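Local coordinates for protein N5-carboxyaminoimidazole ribonucleotide synthetase (Bacillus anthracis, PDB 3QFF) that binds ADP in an ATP-grasp pocket and probably uses ATP to carboxylate aminoimidazole ribonucleotide with bicarbonate in purine biosynthesis, at residues 193-198 with 231-236. Residues are numbered along the deposited sequence; the frame is centred on the assembly and turned at random.
Sequences FEKEVS and ARITEE. With ADP (adenosine-5'-diphosphate), chain C.
Lys195 reaches across to the loop at Arg232, and the two long side chains cross at about a right angle. The lysine chain is bent at its second and fourth torsions (chi2 -106°), and its CE comes to 3.5 Å from the carbonyl O of Arg232. Nearer its root, Lys195 CG lies 4.1 Å from CG2 of Ile233. At the far end Lys195 NZ approaches the Arg232 guanidinium obliquely, 3.8 Å from NH1. The closeness of the two positive groups is probably eased by Glu216, whose OE2 forms salt bridges to both Lys195 NZ and Arg232 NH1, while Arg232 NH2 pairs with Glu366. The carbonyl of Arg232 is tied back to the strand side by a water that donates to it and to Glu194 OE2, at 3.0 Å from Arg232 O and 2.8 Å from Glu194 OE2.

Beyond this polar end the contact turns apolar. Val197 directs CG1 into the angle between Ala231 and Ile233, 4.4 Å from Ala231 CB and 4.3 Å from Ile233 CD1. Ile233 carries CG1 between its backbone N and carbonyl carbon (chi1 60°), which, with the chain extended beyond CG1, brings the CD1 tip to the valine while CG2 meets the lysine.

Glu196 belongs to the nucleotide side: its OE2 accepts a 2.8 Å hydrogen bond from O3' of the ADP ribose. The strand thus lies between the ATP-grasp nucleotide pocket and the 231-234 loop. Glu194 and Lys195 form a classic beta bulge opposite Ala264, and strand 195-203 runs antiparallel between strands 256-264 and 209-220. Val214 of the latter touches Val197, Ala231 and Ile233, and the loop leads from strand 223-229 into helix 235-251, whose N-cap is Thr234, its OG1 bonded to the backbone N of Leu237.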
loop_
_atom_site.group_PDB
_atom_site.type_symbol
_atom_site.label_atom_id
_atom_site.label_comp_id
_atom_site.label_asym_id
_atom_site.label_seq_id
_atom_site.Cartn_x
_atom_site.Cartn_y
_atom_site.Cartn_z
ATOM N N PHE A 193 -24.225 -26.815 1.604
ATOM C CA PHE A 193 -23.506 -25.905 2.485
ATOM C C PHE A 193 -24.310 -24.643 2.736
ATOM O O PHE A 193 -25.139 -24.257 1.909
ATOM C CB PHE A 193 -22.113 -25.565 1.932
ATOM C CG PHE A 193 -22.141 -24.834 0.621
ATOM C CD1 PHE A 193 -22.046 -25.530 -0.578
ATOM C CD2 PHE A 193 -22.272 -23.441 0.583
ATOM C CE1 PHE A 193 -22.079 -24.856 -1.798
ATOM C CE2 PHE A 193 -22.312 -22.760 -0.628
ATOM C CZ PHE A 193 -22.210 -23.474 -1.825
ATOM N N GLU A 194 -24.048 -24.024 3.884
ATOM C CA GLU A 194 -24.586 -22.723 4.241
ATOM C C GLU A 194 -23.766 -21.589 3.592
ATOM O O GLU A 194 -24.335 -20.730 2.923
ATOM C CB GLU A 194 -24.596 -22.565 5.769
ATOM C CG GLU A 194 -25.447 -21.395 6.273
ATOM C CD GLU A 194 -25.197 -21.034 7.739
ATOM O OE1 GLU A 194 -24.817 -21.917 8.550
ATOM O OE2 GLU A 194 -25.397 -19.848 8.089
ATOM N N LYS A 195 -22.442 -21.610 3.789
ATOM C CA LYS A 195 -21.534 -20.539 3.350
ATOM C C LYS A 195 -20.323 -21.092 2.590
ATOM O O LYS A 195 -19.833 -22.183 2.903
ATOM C CB LYS A 195 -20.979 -19.785 4.570
ATOM C CG LYS A 195 -22.011 -19.261 5.560
ATOM C CD LYS A 195 -22.145 -17.787 5.427
ATOM C CE LYS A 195 -23.259 -17.220 6.295
ATOM N NZ LYS A 195 -23.884 -16.075 5.571
ATOM N N GLU A 196 -19.843 -20.333 1.607
ATOM C CA GLU A 196 -18.500 -20.545 1.050
ATOM C C GLU A 196 -17.483 -19.669 1.770
ATOM O O GLU A 196 -17.681 -18.454 1.914
ATOM C CB GLU A 196 -18.462 -20.259 -0.439
ATOM C CG GLU A 196 -19.041 -21.366 -1.272
ATOM C CD GLU A 196 -18.809 -21.146 -2.734
ATOM O OE1 GLU A 196 -19.557 -20.348 -3.344
ATOM O OE2 GLU A 196 -17.876 -21.775 -3.283
ATOM N N VAL A 197 -16.406 -20.289 2.249
ATOM C CA VAL A 197 -15.389 -19.552 2.991
ATOM C C VAL A 197 -13.993 -19.822 2.432
ATOM O O VAL A 197 -13.757 -20.856 1.798
ATOM C CB VAL A 197 -15.445 -19.811 4.548
ATOM C CG1 VAL A 197 -16.844 -19.488 5.112
ATOM C CG2 VAL A 197 -15.002 -21.244 4.922
ATOM N N SER A 198 -13.077 -18.879 2.642
ATOM C CA SER A 198 -11.693 -19.119 2.273
ATOM C C SER A 198 -10.723 -18.559 3.302
ATOM O O SER A 198 -11.048 -17.624 4.028
ATOM C CB SER A 198 -11.381 -18.579 0.877
ATOM O OG SER A 198 -11.325 -17.167 0.885
ATOM N N ALA A 231 -15.896 -13.595 8.421
ATOM C CA ALA A 231 -16.953 -14.457 7.875
ATOM C C ALA A 231 -18.062 -14.584 8.921
ATOM O O ALA A 231 -17.784 -14.657 10.113
ATOM C CB ALA A 231 -16.391 -15.839 7.512
ATOM N N ARG A 232 -19.314 -14.588 8.479
ATOM C CA ARG A 232 -20.439 -14.656 9.402
ATOM C C ARG A 232 -20.720 -16.114 9.806
ATOM O O ARG A 232 -21.718 -16.718 9.396
ATOM C CB ARG A 232 -21.670 -13.952 8.811
ATOM C CG ARG A 232 -21.428 -12.447 8.540
ATOM C CD ARG A 232 -22.568 -11.774 7.776
ATOM N NE ARG A 232 -22.692 -12.274 6.411
ATOM C CZ ARG A 232 -23.676 -11.954 5.566
ATOM N NH1 ARG A 232 -23.683 -12.475 4.348
ATOM N NH2 ARG A 232 -24.652 -11.114 5.928
ATOM N N ILE A 233 -19.807 -16.666 10.603
ATOM C CA ILE A 233 -19.853 -18.066 11.007
ATOM C C ILE A 233 -19.497 -18.181 12.488
ATOM O O ILE A 233 -18.967 -17.234 13.071
ATOM C CB ILE A 233 -18.891 -18.955 10.140
ATOM C CG1 ILE A 233 -17.436 -18.477 10.269
ATOM C CG2 ILE A 233 -19.336 -18.989 8.668
ATOM C CD1 ILE A 233 -16.445 -19.240 9.426
ATOM N N THR A 234 -19.789 -19.336 13.094
ATOM C CA THR A 234 -19.471 -19.566 14.505
ATOM C C THR A 234 -17.967 -19.554 14.749
ATOM O O THR A 234 -17.171 -19.813 13.832
ATOM C CB THR A 234 -20.026 -20.915 15.012
ATOM O OG1 THR A 234 -19.363 -21.994 14.333
ATOM C CG2 THR A 234 -21.545 -21.016 14.772
ATOM N N GLU A 235 -17.579 -19.271 15.990
ATOM C CA GLU A 235 -16.176 -19.312 16.378
ATOM C C GLU A 235 -15.593 -20.707 16.157
ATOM O O GLU A 235 -14.388 -20.853 15.986
ATOM C CB GLU A 235 -16.009 -18.895 17.844
ATOM C CG GLU A 235 -14.625 -18.341 18.190
ATOM C CD GLU A 235 -14.307 -17.066 17.426
ATOM O OE1 GLU A 235 -13.251 -17.020 16.747
ATOM O OE2 GLU A 235 -15.126 -16.117 17.480
ATOM N N GLU A 236 -16.456 -21.720 16.154
ATOM C CA GLU A 236 -16.034 -23.112 15.992
ATOM C C GLU A 236 -15.678 -23.441 14.544
ATOM O O GLU A 236 -14.670 -24.106 14.295
ATOM C CB GLU A 236 -17.109 -24.073 16.512
ATOM C CG GLU A 236 -17.148 -24.213 18.052
ATOM C CD GLU A 236 -17.440 -22.900 18.792
ATOM O OE1 GLU A 236 -16.671 -22.570 19.727
ATOM O OE2 GLU A 236 -18.425 -22.196 18.436
HETATM P PB ADP C . -14.305 -23.105 -10.310
HETATM O O1B ADP C . -14.832 -22.778 -11.688
HETATM O O2B ADP C . -12.934 -23.747 -10.340
HETATM O O3B ADP C . -14.444 -21.964 -9.331
HETATM P PA ADP C . -15.597 -24.727 -8.260
HETATM O O1A ADP C . -15.081 -23.686 -7.288
HETATM O O2A ADP C . -15.213 -26.180 -8.092
HETATM O O3A ADP C . -15.292 -24.285 -9.791
HETATM O "O5'" ADP C . -17.203 -24.688 -8.208
HETATM C "C5'" ADP C . -17.901 -23.523 -8.643
HETATM C "C4'" ADP C . -19.133 -23.321 -7.773
HETATM O "O4'" ADP C . -19.969 -24.477 -7.863
HETATM C "C3'" ADP C . -18.772 -23.157 -6.305
HETATM O "O3'" ADP C . -18.697 -21.774 -5.944
HETATM C "C2'" ADP C . -19.881 -23.879 -5.565
HETATM O "O2'" ADP C . -20.897 -22.948 -5.183
HETATM C "C1'" ADP C . -20.464 -24.855 -6.575
HETATM N N9 ADP C . -20.037 -26.245 -6.249
HETATM C C8 ADP C . -18.939 -26.869 -6.727
HETATM N N7 ADP C . -18.836 -28.130 -6.237
HETATM C C5 ADP C . -19.888 -28.336 -5.428
HETATM C C6 ADP C . -20.388 -29.456 -4.589
HETATM N N6 ADP C . -19.723 -30.637 -4.522
HETATM N N1 ADP C . -21.534 -29.252 -3.893
HETATM C C2 ADP C . -22.207 -28.087 -3.945
HETATM N N3 ADP C . -21.809 -27.035 -4.683
HETATM C C4 ADP C . -20.680 -27.095 -5.437
HETATM O O HOH W 1 -23.469 -19.084 9.898
#